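Long-range contacts in gamma-glutamyltransferase 1 Threonine peptidase. MEROPS family T03 (Pseudomonas nitroreducens, PDB 7D9E), which probably transfers gamma-glutamyl groups to acceptor amines or water, as gamma-glutamyltranspeptidases of the Ntn-hydrolase clan do: residues F79-F90 against L262-S270; A61-P69 against L150-F161. All blocks are in the same frame, centred on the assembly; numbering follows the deposited sequence.

Contact 1: F79-F90 against L262-S270; sequences FMTLYVDGKPYF and LYTAPLPSS
Phe90 lays one face of its ring on Pro266, whose CD stands 3.4 Å from the ring centroid and only 6° off the normal, a CH-pi contact made almost over the centre. With CG anti to the backbone N (chi1 -176°), the ring extends from its strand toward 262-270, and its CE1 reaches Ala265 CB at 3.5 Å. Replacing this phenyl ring by an alanine methyl would probably leave Pro266 without the face it rests on and open a gap beside Ala265. Thr81 OG1 lies in the ring plane at the edge of Phe90, while its hydrogen bond goes to Pro76 O of the other chain. Residues 79-84, 87-90 and 262-264 are strands of one antiparallel sheet of the Ntn-hydrolase fold, the first two forming a hairpin closed by a type I' turn from Val84 to Lys87, and 265-270 is the loop leaving it. Strands 77-84 and 260-264 are outermost within this chain, and both pair antiparallel with a strand of the other chain. Near the turn, Pro88 CB sits 3.6 Å from the Tyr263 ring centroid, over its face. Tyr83 meets the same ring obliquely, the planes 29° apart but slid so far that they barely overlap. At the other end, Phe79 touches Pro268 CG through CZ at 4.0 Å and Ser269 CB through CE2 at 3.8 Å; the Phe79 side chain itself lies about 6 Å from the bound 6-diazenyl-5-oxo-L-norleucine.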
# COMPACT_ATOMS: atom_id res chain seq x y z
N PHE A 79 -4.29 -5.20 -1.72
CA PHE A 79 -3.96 -5.81 -3.00
C PHE A 79 -2.92 -6.89 -2.74
O PHE A 79 -1.99 -6.70 -1.95
CB PHE A 79 -3.31 -4.82 -3.95
CG PHE A 79 -4.16 -3.65 -4.35
CD1 PHE A 79 -5.45 -3.81 -4.77
CD2 PHE A 79 -3.62 -2.38 -4.35
CE1 PHE A 79 -6.22 -2.71 -5.15
CE2 PHE A 79 -4.37 -1.28 -4.74
CZ PHE A 79 -5.69 -1.46 -5.14
N MET A 80 -3.01 -7.98 -3.50
CA MET A 80 -2.01 -9.06 -3.43
C MET A 80 -1.53 -9.38 -4.83
O MET A 80 -2.34 -9.65 -5.72
CB MET A 80 -2.60 -10.27 -2.72
CG MET A 80 -1.61 -11.35 -2.27
SD MET A 80 -2.40 -12.90 -1.85
CE MET A 80 -3.27 -12.45 -0.37
N THR A 81 -0.22 -9.31 -5.03
CA THR A 81 0.39 -9.78 -6.26
C THR A 81 1.04 -11.13 -5.97
O THR A 81 1.70 -11.28 -4.94
CB THR A 81 1.43 -8.77 -6.75
OG1 THR A 81 0.75 -7.51 -6.96
CG2 THR A 81 2.07 -9.21 -8.06
N LEU A 82 0.82 -12.09 -6.85
CA LEU A 82 1.26 -13.45 -6.61
C LEU A 82 2.00 -13.98 -7.83
O LEU A 82 1.72 -13.61 -8.97
CB LEU A 82 0.08 -14.40 -6.35
CG LEU A 82 -0.90 -14.08 -5.22
CD1 LEU A 82 -2.03 -13.21 -5.67
CD2 LEU A 82 -1.44 -15.38 -4.62
N TYR A 83 2.95 -14.88 -7.57
CA TYR A 83 3.59 -15.67 -8.61
C TYR A 83 3.53 -17.10 -8.10
O TYR A 83 4.25 -17.46 -7.17
CB TYR A 83 5.02 -15.20 -8.85
CG TYR A 83 5.57 -15.55 -10.20
CD1 TYR A 83 5.11 -14.91 -11.34
CD2 TYR A 83 6.60 -16.47 -10.33
CE1 TYR A 83 5.63 -15.21 -12.58
CE2 TYR A 83 7.13 -16.78 -11.56
CZ TYR A 83 6.66 -16.14 -12.69
OH TYR A 83 7.20 -16.45 -13.91
N VAL A 84 2.66 -17.91 -8.70
CA VAL A 84 2.39 -19.26 -8.23
C VAL A 84 2.58 -20.23 -9.38
O VAL A 84 1.99 -20.04 -10.45
CB VAL A 84 0.97 -19.41 -7.65
CG1 VAL A 84 0.72 -20.85 -7.22
CG2 VAL A 84 0.78 -18.45 -6.50
N ASP A 85 3.43 -21.23 -9.19
CA ASP A 85 3.73 -22.20 -10.24
C ASP A 85 4.11 -21.50 -11.53
O ASP A 85 3.75 -21.92 -12.63
CB ASP A 85 2.55 -23.15 -10.43
CG ASP A 85 2.43 -24.15 -9.30
OD1 ASP A 85 3.42 -24.34 -8.56
OD2 ASP A 85 1.35 -24.76 -9.17
N GLY A 86 4.87 -20.42 -11.39
CA GLY A 86 5.40 -19.72 -12.54
C GLY A 86 4.41 -18.84 -13.27
O GLY A 86 4.70 -18.42 -14.39
N LYS A 87 3.26 -18.54 -12.65
CA LYS A 87 2.21 -17.76 -13.29
C LYS A 87 1.90 -16.53 -12.43
O LYS A 87 1.78 -16.65 -11.21
CB LYS A 87 0.92 -18.61 -13.43
CG LYS A 87 1.12 -19.86 -14.26
CD LYS A 87 -0.02 -20.89 -14.12
CE LYS A 87 0.04 -21.66 -12.81
N PRO A 88 1.76 -15.35 -13.03
CA PRO A 88 1.43 -14.15 -12.25
C PRO A 88 -0.06 -13.99 -12.04
O PRO A 88 -0.89 -14.29 -12.91
CB PRO A 88 1.95 -13.02 -13.15
CG PRO A 88 1.76 -13.52 -14.52
CD PRO A 88 1.94 -15.04 -14.47
N TYR A 89 -0.42 -13.48 -10.86
CA TYR A 89 -1.80 -13.22 -10.52
C TYR A 89 -1.90 -11.94 -9.71
O TYR A 89 -0.93 -11.52 -9.08
CB TYR A 89 -2.40 -14.34 -9.66
CG TYR A 89 -2.41 -15.69 -10.28
CD1 TYR A 89 -1.34 -16.57 -10.13
CD2 TYR A 89 -3.50 -16.12 -11.03
CE1 TYR A 89 -1.35 -17.82 -10.70
CE2 TYR A 89 -3.51 -17.37 -11.61
CZ TYR A 89 -2.44 -18.22 -11.44
OH TYR A 89 -2.48 -19.46 -12.02
N PHE A 90 -3.09 -11.34 -9.73
CA PHE A 90 -3.34 -10.15 -8.94
C PHE A 90 -4.74 -10.23 -8.35
O PHE A 90 -5.72 -10.47 -9.08
CB PHE A 90 -3.21 -8.87 -9.77
CG PHE A 90 -3.39 -7.62 -8.95
CD1 PHE A 90 -2.35 -7.12 -8.20
CD2 PHE A 90 -4.60 -6.97 -8.91
CE1 PHE A 90 -2.50 -5.97 -7.44
CE2 PHE A 90 -4.76 -5.83 -8.15
CZ PHE A 90 -3.74 -5.34 -7.41
N LEU A 262 8.61 -7.12 -14.41
CA LEU A 262 7.98 -6.66 -13.18
C LEU A 262 6.47 -6.85 -13.29
O LEU A 262 5.85 -6.38 -14.24
CB LEU A 262 8.27 -5.17 -12.95
CG LEU A 262 7.47 -4.39 -11.90
CD1 LEU A 262 7.59 -4.97 -10.50
CD2 LEU A 262 7.88 -2.91 -11.95
N TYR A 263 5.88 -7.52 -12.30
CA TYR A 263 4.45 -7.65 -12.16
C TYR A 263 4.03 -6.82 -10.97
O TYR A 263 4.61 -6.93 -9.88
CB TYR A 263 4.08 -9.10 -11.90
CG TYR A 263 4.34 -9.98 -13.08
CD1 TYR A 263 3.56 -9.90 -14.23
CD2 TYR A 263 5.40 -10.88 -13.07
CE1 TYR A 263 3.81 -10.72 -15.32
CE2 TYR A 263 5.67 -11.68 -14.16
CZ TYR A 263 4.87 -11.61 -15.28
OH TYR A 263 5.13 -12.43 -16.36
N THR A 264 3.04 -5.95 -11.18
CA THR A 264 2.63 -5.03 -10.11
C THR A 264 1.15 -4.72 -10.27
O THR A 264 0.46 -5.30 -11.11
CB THR A 264 3.54 -3.79 -10.10
OG1 THR A 264 3.31 -3.01 -8.92
CG2 THR A 264 3.36 -2.94 -11.34
N ALA A 265 0.68 -3.80 -9.44
CA ALA A 265 -0.75 -3.58 -9.30
C ALA A 265 -1.31 -2.79 -10.47
O ALA A 265 -0.83 -1.69 -10.74
CB ALA A 265 -1.01 -2.81 -8.00
N PRO A 266 -2.33 -3.31 -11.16
CA PRO A 266 -3.05 -2.53 -12.17
C PRO A 266 -4.12 -1.68 -11.49
O PRO A 266 -4.26 -1.68 -10.27
CB PRO A 266 -3.67 -3.63 -13.01
CG PRO A 266 -4.06 -4.68 -11.95
CD PRO A 266 -2.94 -4.64 -10.95
N LEU A 267 -4.87 -0.94 -12.30
CA LEU A 267 -5.99 -0.19 -11.78
C LEU A 267 -6.90 -1.13 -10.99
O LEU A 267 -7.12 -2.27 -11.40
CB LEU A 267 -6.77 0.44 -12.94
CG LEU A 267 -6.10 1.62 -13.62
CD1 LEU A 267 -6.90 2.03 -14.83
CD2 LEU A 267 -5.95 2.80 -12.66
N PRO A 268 -7.45 -0.69 -9.85
CA PRO A 268 -7.51 0.68 -9.33
C PRO A 268 -6.28 1.20 -8.59
O PRO A 268 -6.37 2.27 -7.98
CB PRO A 268 -8.70 0.60 -8.37
CG PRO A 268 -8.60 -0.76 -7.82
CD PRO A 268 -8.22 -1.62 -9.00
N SER A 269 -5.15 0.50 -8.66
CA SER A 269 -3.89 1.11 -8.29
C SER A 269 -3.37 1.95 -9.44
O SER A 269 -3.39 1.53 -10.60
CB SER A 269 -2.83 0.08 -7.92
OG SER A 269 -1.67 0.81 -7.48
N SER A 270 -2.88 3.14 -9.10
CA SER A 270 -2.14 3.99 -10.02
C SER A 270 -0.68 3.56 -10.12
O SER A 270 0.03 4.07 -10.99
CB SER A 270 -2.21 5.44 -9.53
OG SER A 270 -1.57 5.61 -8.26

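Contact 2: A61-P69 against L150-F161; sequences AFTLAVTYP and LTPAIGYAQTGF
The Phe62 ring carries Leu150 CD1 over the centre of one face, 3.5 Å from the centroid, in a CH-pi contact 14° off the normal; Leu150 CD2 also touches CE2 of Phe62. Phe161 presents one face to Thr67 CA, 3.6 Å from its centroid, and Tyr156 has Gly160 O in plane at its edge while Thr63 CG2 and Thr67 CG2 approach its ring obliquely. A chi1 of 70° sets CG of Phe161 between its own backbone N and carbonyl carbon, and the ring reaches back beneath the end of helix 61-67. There CE1 comes within 3.3 Å of Val66 O, a carbonyl that accepts a hydrogen bond from Gln199, as Thr67 O does from Gln167. Between the rings the helices close up on small side chains: Ala153 CB lies 3.4 Å from Phe62 O. Val66 spreads its methyls over the facing helix, CG1 meeting Ala157 N at 3.5 Å and CG2 lying beside Ala153 O. Thr67 OG1 turns instead to Asp36. The segments 61-67 and 150-159 run near-parallel, their axes at 10° and 7.9 Å apart at closest approach, and form part of the helical layer packed beside the sheet in this Ntn-hydrolase fold.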
# COMPACT_ATOMS: atom_id res chain seq x y z
N ALA A 61 -1.21 -12.13 7.37
CA ALA A 61 -2.15 -11.02 7.28
C ALA A 61 -3.09 -10.98 8.47
O ALA A 61 -3.39 -9.90 8.99
CB ALA A 61 -2.94 -11.11 5.98
N PHE A 62 -3.57 -12.14 8.93
CA PHE A 62 -4.41 -12.10 10.13
C PHE A 62 -3.58 -11.76 11.37
O PHE A 62 -4.07 -11.06 12.26
CB PHE A 62 -5.19 -13.40 10.31
CG PHE A 62 -6.39 -13.52 9.40
CD1 PHE A 62 -7.47 -12.69 9.56
CD2 PHE A 62 -6.41 -14.48 8.41
CE1 PHE A 62 -8.61 -12.82 8.73
CE2 PHE A 62 -7.54 -14.62 7.58
CZ PHE A 62 -8.61 -13.78 7.73
N THR A 63 -2.32 -12.21 11.42
CA THR A 63 -1.46 -11.87 12.56
C THR A 63 -1.27 -10.37 12.67
O THR A 63 -1.44 -9.79 13.75
CB THR A 63 -0.11 -12.58 12.46
OG1 THR A 63 -0.30 -13.98 12.66
CG2 THR A 63 0.84 -12.09 13.53
N LEU A 64 -0.96 -9.71 11.55
CA LEU A 64 -0.74 -8.27 11.58
C LEU A 64 -2.02 -7.49 11.84
O LEU A 64 -1.95 -6.35 12.32
CB LEU A 64 -0.08 -7.83 10.28
CG LEU A 64 1.30 -8.43 10.01
CD1 LEU A 64 1.78 -8.14 8.58
CD2 LEU A 64 2.31 -7.92 11.02
N ALA A 65 -3.19 -8.07 11.54
CA ALA A 65 -4.46 -7.46 11.92
C ALA A 65 -4.61 -7.37 13.43
O ALA A 65 -5.41 -6.56 13.93
CB ALA A 65 -5.60 -8.26 11.31
N VAL A 66 -3.84 -8.17 14.17
CA VAL A 66 -3.77 -8.10 15.62
C VAL A 66 -2.59 -7.25 16.08
O VAL A 66 -2.76 -6.34 16.90
CB VAL A 66 -3.67 -9.53 16.21
CG1 VAL A 66 -3.56 -9.45 17.72
CG2 VAL A 66 -4.87 -10.37 15.79
N THR A 67 -1.39 -7.52 15.57
CA THR A 67 -0.17 -6.93 16.11
C THR A 67 0.21 -5.60 15.48
O THR A 67 1.07 -4.91 16.04
CB THR A 67 1.01 -7.90 16.00
OG1 THR A 67 1.35 -8.09 14.62
CG2 THR A 67 0.66 -9.25 16.64
N TYR A 68 -0.41 -5.22 14.34
CA TYR A 68 0.11 -4.03 13.70
C TYR A 68 -1.24 -3.29 13.36
O TYR A 68 -1.49 -2.96 12.20
CB TYR A 68 0.76 -4.41 12.42
CG TYR A 68 1.79 -3.46 11.84
CD1 TYR A 68 3.10 -3.58 12.25
CD2 TYR A 68 1.47 -2.36 11.09
CE1 TYR A 68 4.09 -2.77 11.77
CE2 TYR A 68 2.47 -1.48 10.64
CZ TYR A 68 3.77 -1.70 11.00
OH TYR A 68 4.81 -0.88 10.60
N PRO A 69 -2.11 -3.05 14.36
CA PRO A 69 -3.46 -2.53 14.05
C PRO A 69 -3.50 -1.14 13.42
O PRO A 69 -4.57 -0.72 12.92
CB PRO A 69 -4.14 -2.50 15.43
CG PRO A 69 -3.02 -2.42 16.41
CD PRO A 69 -1.93 -3.28 15.79
N LEU A 150 -5.60 -19.34 11.11
CA LEU A 150 -6.04 -18.26 11.98
C LEU A 150 -5.54 -18.44 13.40
O LEU A 150 -5.56 -17.47 14.17
CB LEU A 150 -7.57 -18.19 11.99
CG LEU A 150 -8.33 -17.37 10.94
CD1 LEU A 150 -8.15 -15.88 11.15
CD2 LEU A 150 -7.89 -17.78 9.53
N THR A 151 -5.05 -19.62 13.78
CA THR A 151 -4.74 -19.84 15.18
C THR A 151 -3.61 -18.94 15.69
O THR A 151 -3.71 -18.48 16.83
CB THR A 151 -4.47 -21.32 15.49
OG1 THR A 151 -3.39 -21.82 14.70
CG2 THR A 151 -5.71 -22.12 15.19
N PRO A 152 -2.55 -18.65 14.92
CA PRO A 152 -1.55 -17.71 15.44
C PRO A 152 -2.14 -16.35 15.78
O PRO A 152 -1.87 -15.81 16.86
CB PRO A 152 -0.53 -17.62 14.29
CG PRO A 152 -0.65 -18.93 13.58
CD PRO A 152 -2.14 -19.23 13.63
N ALA A 153 -2.93 -15.79 14.86
CA ALA A 153 -3.53 -14.49 15.11
C ALA A 153 -4.46 -14.53 16.32
O ALA A 153 -4.47 -13.61 17.14
CB ALA A 153 -4.30 -14.04 13.87
N ILE A 154 -5.27 -15.58 16.44
CA ILE A 154 -6.14 -15.69 17.60
C ILE A 154 -5.31 -15.66 18.88
O ILE A 154 -5.68 -15.00 19.86
CB ILE A 154 -6.98 -16.97 17.51
CG1 ILE A 154 -7.99 -16.86 16.36
CG2 ILE A 154 -7.71 -17.24 18.81
CD1 ILE A 154 -8.51 -18.21 15.90
N GLY A 155 -4.17 -16.36 18.88
CA GLY A 155 -3.33 -16.39 20.07
C GLY A 155 -2.78 -15.03 20.44
O GLY A 155 -2.80 -14.65 21.60
N TYR A 156 -2.31 -14.27 19.44
CA TYR A 156 -1.80 -12.92 19.73
C TYR A 156 -2.90 -12.01 20.23
O TYR A 156 -2.65 -11.15 21.08
CB TYR A 156 -1.08 -12.31 18.51
CG TYR A 156 0.29 -12.88 18.29
CD1 TYR A 156 1.30 -12.73 19.24
CD2 TYR A 156 0.57 -13.60 17.14
CE1 TYR A 156 2.55 -13.27 19.04
CE2 TYR A 156 1.84 -14.16 16.94
CZ TYR A 156 2.81 -13.98 17.89
OH TYR A 156 4.05 -14.52 17.70
N ALA A 157 -4.14 -12.21 19.76
CA ALA A 157 -5.24 -11.40 20.28
C ALA A 157 -5.57 -11.79 21.71
O ALA A 157 -5.81 -10.92 22.56
CB ALA A 157 -6.48 -11.56 19.39
N GLN A 158 -5.57 -13.09 22.02
CA GLN A 158 -5.93 -13.56 23.35
C GLN A 158 -4.88 -13.21 24.40
O GLN A 158 -5.22 -12.75 25.50
CB GLN A 158 -6.13 -15.08 23.34
CG GLN A 158 -7.39 -15.53 22.66
CD GLN A 158 -7.42 -17.03 22.46
OE1 GLN A 158 -6.42 -17.73 22.67
NE2 GLN A 158 -8.57 -17.53 22.05
N THR A 159 -3.61 -13.50 24.12
CA THR A 159 -2.56 -13.43 25.13
C THR A 159 -1.58 -12.28 24.91
O THR A 159 -0.75 -12.04 25.79
CB THR A 159 -1.78 -14.75 25.23
OG1 THR A 159 -1.23 -15.12 23.97
CG2 THR A 159 -2.71 -15.87 25.70
N GLY A 160 -1.65 -11.59 23.78
CA GLY A 160 -1.07 -10.27 23.62
C GLY A 160 0.18 -10.27 22.75
O GLY A 160 0.73 -11.30 22.37
N PHE A 161 0.59 -9.04 22.42
CA PHE A 161 1.87 -8.77 21.78
C PHE A 161 2.43 -7.50 22.42
O PHE A 161 1.70 -6.73 23.05
CB PHE A 161 1.72 -8.57 20.26
CG PHE A 161 1.03 -7.29 19.91
CD1 PHE A 161 -0.35 -7.21 19.92
CD2 PHE A 161 1.76 -6.16 19.59
CE1 PHE A 161 -0.99 -6.04 19.61
CE2 PHE A 161 1.13 -4.99 19.30
CZ PHE A 161 -0.24 -4.92 19.32

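Both contacts are largely buried and neither has a hydrogen bond across its segments, yet they hold different elements. Contact 1 packs side chains of the 79-90 hairpin across to strand 262-264 and the loop after it, close to the bound inhibitor; contact 2 joins two helices, and its centre is 26 Å away. The other chain extends the sheet at contact 1 and meets contact 2 at fewer residues. Prolines against aromatic faces dominate the first, whereas the second combines aromatic faces with alanine, valine and threonine side chains set close to backbone. Helix 53-67 precedes strand 77-84 in the chain, and the segments of the two contacts alternate in sequence. Their nearest atoms remain about 6 Å apart, without touching.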